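Local coordinates for protein SAWADEE HOMEODOMAIN HOMOLOG 1 (PDB 4IUP) that binds histone H3 tails methylated at lysine 9 through its SAWADEE domain and associates with RNA polymerase IV in RNA-directed DNA methylation, at residues A[6-11]-A[54-59]; A[33-38]-A[48-53]. The protein carries 2 engineered substitutions. All blocks are in the same frame, centred on the assembly; numbering follows the deposited sequence.

Contact 1: residues A[6-11]-A[54-59]; sequences FEAKSA and TSVRER. With CVM (cymal-4), chain E.
E7 and R57 face each other as a hydrogen-bonded antiparallel pair, their side chains on the same face of the sheet. Each CG sits between its own backbone N and carbonyl carbon (chi1 56° in E7, 66° in R57), and both chains then run out extended and cross, the carboxylate and guanidinium planes 42° apart. OE2 of E7 is gripped side-on by R57, with NE at 2.9 Å on its anti lone pair and NH2 at 3.1 Å; both bonds lie in the guanidinium plane. OE2 also accepts from S60 OG, R57 forms a salt bridge with D91 and a cation-pi contact with W16, and L78 touches both chains. The buried carboxylate and the guanidinium suit this place because each supplies what the other needs. Strands 6-9 and 56-62 are neighbours inside the sheet, consistent with the closing strands of the first of two SH3-like tudor units. Small A8 and branched V56 occupy the other face. At one end R59 grips F6 O with NH2 at 3.1 Å and NE at 3.2 Å; the oxygen lies in the guanidinium plane, NE above the carbonyl plane. The F6 ring turns an edge to R57 O and meets C11 of cymal-4 from CE2, 4.0 Å away. At the other end K9 N binds S55 O at 2.8 Å, and a water links K9 O to S55 OG.

Contact 2: residues A[33-38]-A[48-53]; sequences LEVRVR and EWVNVK. With CVM (cymal-4), chain E.
V35 and V50 form the middle of the tightly packed side of this contact. Their CG2 methyls meet at 3.8 Å, and V37 CG1 adds to the cluster 4.0 Å from V50 CG2. V35 CG1, placed anti to its carbonyl carbon (chi1 -76°), touches V52 CG2 at 3.6 Å, the two side chains crossing at about a right angle; L33 CD2 reaches the same methyl. Beta-branched valines suit this face: they favour extended backbone and fill the interior with short, stiff side chains, and V56 lies against both V35 and V50. The backbone is a regular antiparallel ladder, V35 with V50 and V37 with E48 each exchanging two hydrogen bonds. Strands 33-39 and 48-51 thus make a beta hairpin, consistent with a tudor-like, SH3-type barrel, and the chain then bends into the short helical turn 52-55. N51 stands at its N-cap, where OD1 accepts from T54 N. V52 N still donates to L33 O, an almost straight bond, which carries the pairing one step past the strand.

The opposite face is polar and wetter. R36 lays its aliphatic part over W49: CB stands 3.7 Å from the centroid of the six-membered ring, only 12° off the normal, and CD lies over the same ring system toward its rim. A bend at chi2 brings NH1 to 3.5 Å from W49 CD1, at the five-membered ring, with the guanidinium tilted 42° to the indole. Arginine suits the place, its long stem shielding the broad ring while its charge stays on the wetter side. W49 also takes part in a cation-pi contact with R26, which pairs with E34 OE1. The other carboxylate oxygen, E34 OE2, accepts from two waters, one of them bridging to N51 ND2.

Both contacts use the helical turn 52-55, and probably belong to one tudor unit. Both are partly buried, contact 1 the more so (four of nine touching residues against three of ten); its centre lies about 9 Å from the chain centre, that of contact 2 about 17 Å. Contact 1 joins distant parts of the chain, and its face bearing E7 and R57 is turned to strands 76-83 and 86-98. Contact 2 is a local hairpin at the sheet's margin, whose polar face holds a CH-pi contact of R36 on W49 and ordered water. Their interiors merge: V56 CG2 packs 3.6 Å from V50 CG2, and S10 OG probably hydrogen-bonds E48 OE1. Both also border cymal-4.

Contact 1: residues A[6-11]-A[54-59]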
loop_
_atom_site.group_PDB
_atom_site.type_symbol
_atom_site.label_atom_id
_atom_site.label_comp_id
_atom_site.label_asym_id
_atom_site.label_seq_id
_atom_site.Cartn_x
_atom_site.Cartn_y
_atom_site.Cartn_z
ATOM N N PHE A 6 7.531 -6.734 5.930
ATOM C CA PHE A 6 7.832 -5.789 4.866
ATOM C C PHE A 6 7.023 -5.998 3.595
ATOM O O PHE A 6 6.544 -7.096 3.318
ATOM C CB PHE A 6 9.338 -5.835 4.554
ATOM C CG PHE A 6 10.195 -5.511 5.740
ATOM C CD1 PHE A 6 10.461 -4.189 6.075
ATOM C CD2 PHE A 6 10.688 -6.526 6.556
ATOM C CE1 PHE A 6 11.239 -3.877 7.204
ATOM C CE2 PHE A 6 11.462 -6.224 7.688
ATOM C CZ PHE A 6 11.734 -4.898 8.007
ATOM N N GLU A 7 6.870 -4.911 2.842
ATOM C CA GLU A 7 6.341 -4.953 1.486
ATOM C C GLU A 7 7.339 -4.252 0.578
ATOM O O GLU A 7 8.106 -3.383 1.031
ATOM C CB GLU A 7 4.939 -4.318 1.389
ATOM C CG GLU A 7 4.819 -2.853 1.900
ATOM C CD GLU A 7 3.368 -2.415 2.136
ATOM O OE1 GLU A 7 2.521 -3.281 2.434
ATOM O OE2 GLU A 7 3.070 -1.198 2.048
ATOM N N ALA A 8 7.354 -4.652 -0.691
ATOM C CA ALA A 8 8.299 -4.099 -1.653
ATOM C C ALA A 8 7.598 -3.646 -2.923
ATOM O O ALA A 8 6.645 -4.288 -3.382
ATOM C CB ALA A 8 9.393 -5.125 -1.978
ATOM N N LYS A 9 8.086 -2.587 -3.521
ATOM C CA LYS A 9 7.466 -2.053 -4.698
ATOM C C LYS A 9 8.158 -2.523 -5.961
ATOM O O LYS A 9 9.312 -2.268 -6.175
ATOM C CB LYS A 9 7.478 -0.560 -4.637
ATOM C CG LYS A 9 6.871 0.128 -5.774
ATOM C CD LYS A 9 6.901 1.533 -5.361
ATOM C CE LYS A 9 7.145 2.376 -6.412
ATOM N NZ LYS A 9 5.838 2.451 -7.019
ATOM N N SER A 10 7.415 -3.200 -6.785
ATOM C CA SER A 10 7.970 -3.788 -7.991
ATOM C C SER A 10 8.256 -2.693 -9.021
ATOM O O SER A 10 7.418 -1.831 -9.269
ATOM C CB SER A 10 6.999 -4.827 -8.550
ATOM O OG SER A 10 7.443 -5.301 -9.806
ATOM N N ALA A 11 9.451 -2.720 -9.604
ATOM C CA ALA A 11 9.797 -1.780 -10.670
ATOM C C ALA A 11 9.131 -2.172 -11.993
ATOM O O ALA A 11 9.234 -1.442 -12.986
ATOM C CB ALA A 11 11.306 -1.681 -10.830
ATOM N N THR A 54 13.671 3.481 -1.799
ATOM C CA THR A 54 12.371 3.887 -2.339
ATOM C C THR A 54 11.316 2.781 -2.320
ATOM O O THR A 54 10.113 3.063 -2.333
ATOM C CB THR A 54 12.487 4.371 -3.804
ATOM O OG1 THR A 54 12.921 3.286 -4.630
ATOM C CG2 THR A 54 13.470 5.529 -3.931
ATOM N N SER A 55 11.760 1.530 -2.302
ATOM C CA SER A 55 10.875 0.431 -2.681
ATOM C C SER A 55 10.800 -0.738 -1.693
ATOM O O SER A 55 10.327 -1.817 -2.049
ATOM C CB SER A 55 11.237 -0.055 -4.090
ATOM O OG SER A 55 11.143 1.015 -5.025
ATOM N N VAL A 56 11.271 -0.523 -0.465
ATOM C CA VAL A 56 11.071 -1.467 0.645
ATOM C C VAL A 56 10.620 -0.670 1.865
ATOM O O VAL A 56 11.253 0.322 2.228
ATOM C CB VAL A 56 12.359 -2.255 1.018
ATOM C CG1 VAL A 56 12.091 -3.226 2.173
ATOM C CG2 VAL A 56 12.908 -3.021 -0.178
ATOM N N ARG A 57 9.528 -1.097 2.493
ATOM C CA ARG A 57 9.037 -0.428 3.697
ATOM C C ARG A 57 8.307 -1.411 4.593
ATOM O O ARG A 57 7.964 -2.516 4.166
ATOM C CB ARG A 57 8.116 0.755 3.348
ATOM C CG ARG A 57 6.802 0.347 2.679
ATOM C CD ARG A 57 6.030 1.551 2.150
ATOM N NE ARG A 57 4.732 1.137 1.619
ATOM C CZ ARG A 57 3.950 1.885 0.849
ATOM N NH1 ARG A 57 4.316 3.119 0.509
ATOM N NH2 ARG A 57 2.789 1.397 0.421
ATOM N N GLU A 58 8.064 -0.999 5.832
ATOM C CA GLU A 58 7.259 -1.796 6.749
ATOM C C GLU A 58 5.870 -1.983 6.145
ATOM O O GLU A 58 5.322 -1.066 5.532
ATOM C CB GLU A 58 7.174 -1.117 8.117
ATOM C CG GLU A 58 6.573 -1.985 9.217
ATOM C CD GLU A 58 6.624 -1.323 10.588
ATOM O OE1 GLU A 58 5.994 -1.867 11.525
ATOM O OE2 GLU A 58 7.286 -0.265 10.732
ATOM N N ARG A 59 5.320 -3.179 6.331
ATOM C CA ARG A 59 4.071 -3.591 5.702
ATOM C C ARG A 59 2.917 -2.711 6.158
ATOM O O ARG A 59 2.844 -2.329 7.328
ATOM C CB ARG A 59 3.790 -5.052 6.045
ATOM C CG ARG A 59 2.663 -5.708 5.249
ATOM C CD ARG A 59 2.651 -7.215 5.483
ATOM N NE ARG A 59 3.842 -7.867 4.934
ATOM C CZ ARG A 59 4.207 -9.122 5.197
ATOM N NH1 ARG A 59 3.475 -9.879 6.011
ATOM N NH2 ARG A 59 5.308 -9.622 4.646
HETATM C C1 CVM E . 14.724 -1.073 5.508
HETATM C C2 CVM E . 14.779 -2.262 4.555
HETATM C C3 CVM E . 14.982 -3.562 5.326
HETATM C C4 CVM E . 16.113 -4.385 4.701
HETATM C C6 CVM E . 16.273 -5.791 5.310
HETATM C C7 CVM E . 17.669 -5.929 5.942
HETATM C C8 CVM E . 17.793 -7.158 6.868
HETATM C C9 CVM E . 16.670 -8.187 6.654
HETATM C C10 CVM E . 15.268 -7.571 6.817
HETATM C C11 CVM E . 15.189 -6.108 6.355
HETATM O O12 CVM E . 13.347 -0.737 5.733
HETATM C C13 CVM E . 12.980 0.583 5.246
HETATM O O14 CVM E . 14.080 1.390 4.717
HETATM C C15 CVM E . 13.616 2.642 4.123
HETATM C C16 CVM E . 12.777 3.494 5.099
HETATM C C17 CVM E . 11.761 2.696 5.942
HETATM C C18 CVM E . 12.305 1.333 6.403
HETATM C C19 CVM E . 14.810 3.482 3.630
HETATM O O20 CVM E . 15.978 3.192 4.407
HETATM O O21 CVM E . 11.384 3.466 7.093
HETATM O O22 CVM E . 11.237 0.537 6.927
HETATM O O23 CVM E . 12.039 4.460 4.339
HETATM O O HOH W 1 10.803 -0.359 -7.322
#

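Contact 2: residues A[33-38]-A[48-53]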
loop_
_atom_site.group_PDB
_atom_site.type_symbol
_atom_site.label_atom_id
_atom_site.label_comp_id
_atom_site.label_asym_id
_atom_site.label_seq_id
_atom_site.Cartn_x
_atom_site.Cartn_y
_atom_site.Cartn_z
ATOM N N LEU A 33 21.643 1.209 -3.615
ATOM C CA LEU A 33 21.570 -0.078 -2.998
ATOM C C LEU A 33 20.239 -0.778 -3.291
ATOM O O LEU A 33 19.205 -0.225 -3.083
ATOM C CB LEU A 33 21.782 0.071 -1.495
ATOM C CG LEU A 33 21.696 -1.152 -0.606
ATOM C CD1 LEU A 33 22.985 -1.958 -0.660
ATOM C CD2 LEU A 33 21.364 -0.795 0.841
ATOM N N GLU A 34 20.317 -2.004 -3.778
ATOM C CA GLU A 34 19.131 -2.813 -4.044
ATOM C C GLU A 34 19.219 -4.132 -3.281
ATOM O O GLU A 34 20.314 -4.638 -3.034
ATOM C CB GLU A 34 18.974 -3.085 -5.543
ATOM C CG GLU A 34 18.683 -1.838 -6.397
ATOM C CD GLU A 34 18.403 -2.166 -7.867
ATOM O OE1 GLU A 34 18.804 -3.251 -8.335
ATOM O OE2 GLU A 34 17.778 -1.328 -8.559
ATOM N N VAL A 35 18.065 -4.673 -2.899
ATOM C CA VAL A 35 17.998 -6.003 -2.297
ATOM C C VAL A 35 17.190 -6.933 -3.197
ATOM O O VAL A 35 16.276 -6.490 -3.892
ATOM C CB VAL A 35 17.394 -6.000 -0.863
ATOM C CG1 VAL A 35 18.402 -5.481 0.143
ATOM C CG2 VAL A 35 16.083 -5.185 -0.793
ATOM N N ARG A 36 17.542 -8.213 -3.191
ATOM C CA ARG A 36 16.774 -9.212 -3.924
ATOM C C ARG A 36 15.743 -9.822 -2.989
ATOM O O ARG A 36 16.094 -10.388 -1.947
ATOM C CB ARG A 36 17.691 -10.282 -4.514
ATOM C CG ARG A 36 16.973 -11.305 -5.394
ATOM C CD ARG A 36 17.850 -11.714 -6.558
ATOM N NE ARG A 36 17.244 -12.733 -7.415
ATOM C CZ ARG A 36 16.537 -12.483 -8.518
ATOM N NH1 ARG A 36 16.303 -11.235 -8.914
ATOM N NH2 ARG A 36 16.055 -13.495 -9.231
ATOM N N VAL A 37 14.466 -9.693 -3.348
ATOM C CA VAL A 37 13.396 -10.154 -2.466
ATOM C C VAL A 37 12.661 -11.357 -3.027
ATOM O O VAL A 37 12.521 -11.505 -4.241
ATOM C CB VAL A 37 12.376 -9.032 -2.115
ATOM C CG1 VAL A 37 13.040 -7.942 -1.273
ATOM C CG2 VAL A 37 11.747 -8.442 -3.368
ATOM N N ARG A 38 12.204 -12.215 -2.125
ATOM C CA ARG A 38 11.307 -13.300 -2.480
ATOM C C ARG A 38 9.930 -12.911 -1.971
ATOM O O ARG A 38 9.781 -12.538 -0.808
ATOM C CB ARG A 38 11.771 -14.615 -1.852
ATOM C CG ARG A 38 10.848 -15.799 -2.142
ATOM C CD ARG A 38 11.611 -17.109 -2.088
ATOM N NE ARG A 38 12.519 -17.240 -3.223
ATOM C CZ ARG A 38 13.615 -17.993 -3.229
ATOM N NH1 ARG A 38 13.960 -18.690 -2.151
ATOM N NH2 ARG A 38 14.372 -18.041 -4.315
ATOM N N GLU A 48 12.677 -10.560 -7.255
ATOM C CA GLU A 48 12.995 -9.304 -7.930
ATOM C C GLU A 48 14.030 -8.501 -7.158
ATOM O O GLU A 48 14.110 -8.601 -5.936
ATOM C CB GLU A 48 11.738 -8.437 -8.075
ATOM C CG GLU A 48 10.756 -8.898 -9.120
ATOM C CD GLU A 48 9.558 -7.969 -9.257
ATOM O OE1 GLU A 48 9.701 -6.748 -9.026
ATOM O OE2 GLU A 48 8.469 -8.466 -9.617
ATOM N N TRP A 49 14.805 -7.697 -7.881
ATOM C CA TRP A 49 15.646 -6.670 -7.279
ATOM C C TRP A 49 14.808 -5.421 -7.061
ATOM O O TRP A 49 14.082 -4.989 -7.962
ATOM C CB TRP A 49 16.819 -6.329 -8.192
ATOM C CG TRP A 49 17.846 -7.414 -8.330
ATOM C CD1 TRP A 49 18.011 -8.254 -9.390
ATOM C CD2 TRP A 49 18.869 -7.752 -7.382
ATOM N NE1 TRP A 49 19.073 -9.106 -9.159
ATOM C CE2 TRP A 49 19.613 -8.816 -7.932
ATOM C CE3 TRP A 49 19.222 -7.261 -6.115
ATOM C CZ2 TRP A 49 20.696 -9.401 -7.260
ATOM C CZ3 TRP A 49 20.296 -7.842 -5.449
ATOM C CH2 TRP A 49 21.023 -8.896 -6.026
ATOM N N VAL A 50 14.905 -4.847 -5.864
ATOM C CA VAL A 50 14.198 -3.613 -5.531
ATOM C C VAL A 50 15.110 -2.642 -4.791
ATOM O O VAL A 50 15.917 -3.051 -3.952
ATOM C CB VAL A 50 12.924 -3.866 -4.657
ATOM C CG1 VAL A 50 11.864 -4.642 -5.438
ATOM C CG2 VAL A 50 13.273 -4.588 -3.355
ATOM N N ASN A 51 14.964 -1.357 -5.100
ATOM C CA ASN A 51 15.711 -0.299 -4.431
ATOM C C ASN A 51 15.336 -0.230 -2.947
ATOM O O ASN A 51 14.152 -0.157 -2.609
ATOM C CB ASN A 51 15.434 1.035 -5.131
ATOM C CG ASN A 51 16.227 2.185 -4.548
ATOM O OD1 ASN A 51 15.924 2.674 -3.461
ATOM N ND2 ASN A 51 17.231 2.650 -5.289
ATOM N N VAL A 52 16.340 -0.264 -2.069
ATOM C CA VAL A 52 16.099 -0.281 -0.618
ATOM C C VAL A 52 15.429 1.014 -0.145
ATOM O O VAL A 52 14.432 0.971 0.578
ATOM C CB VAL A 52 17.403 -0.543 0.196
ATOM C CG1 VAL A 52 17.153 -0.439 1.702
ATOM C CG2 VAL A 52 17.961 -1.906 -0.137
ATOM N N LYS A 53 15.963 2.153 -0.576
ATOM C CA LYS A 53 15.464 3.463 -0.137
ATOM C C LYS A 53 14.018 3.758 -0.546
ATOM O O LYS A 53 13.228 4.220 0.273
ATOM C CB LYS A 53 16.393 4.586 -0.618
ATOM C CG LYS A 53 15.973 5.973 -0.136
ATOM C CD LYS A 53 16.914 7.080 -0.627
ATOM C CE LYS A 53 16.836 7.298 -2.137
ATOM N NZ LYS A 53 15.622 8.063 -2.550
HETATM C C1 CVM E . 14.724 -1.073 5.508
HETATM C C2 CVM E . 14.779 -2.262 4.555
HETATM C C3 CVM E . 14.982 -3.562 5.326
HETATM C C4 CVM E . 16.113 -4.385 4.701
HETATM C C6 CVM E . 16.273 -5.791 5.310
HETATM C C7 CVM E . 17.669 -5.929 5.942
HETATM C C8 CVM E . 17.793 -7.158 6.868
HETATM C C9 CVM E . 16.670 -8.187 6.654
HETATM C C10 CVM E . 15.268 -7.571 6.817
HETATM C C11 CVM E . 15.189 -6.108 6.355
HETATM O O12 CVM E . 13.347 -0.737 5.733
HETATM C C13 CVM E . 12.980 0.583 5.246
HETATM O O14 CVM E . 14.080 1.390 4.717
HETATM C C15 CVM E . 13.616 2.642 4.123
HETATM C C16 CVM E . 12.777 3.494 5.099
HETATM C C17 CVM E . 11.761 2.696 5.942
HETATM C C18 CVM E . 12.305 1.333 6.403
HETATM C C19 CVM E . 14.810 3.482 3.630
HETATM O O20 CVM E . 15.978 3.192 4.407
HETATM O O21 CVM E . 11.384 3.466 7.093
HETATM O O22 CVM E . 11.237 0.537 6.927
HETATM O O23 CVM E . 12.039 4.460 4.339
HETATM O O HOH W 2 18.657 2.175 -1.779
HETATM O O HOH W 3 17.461 1.231 -7.995
HETATM O O HOH W 4 15.090 -2.135 -9.403
#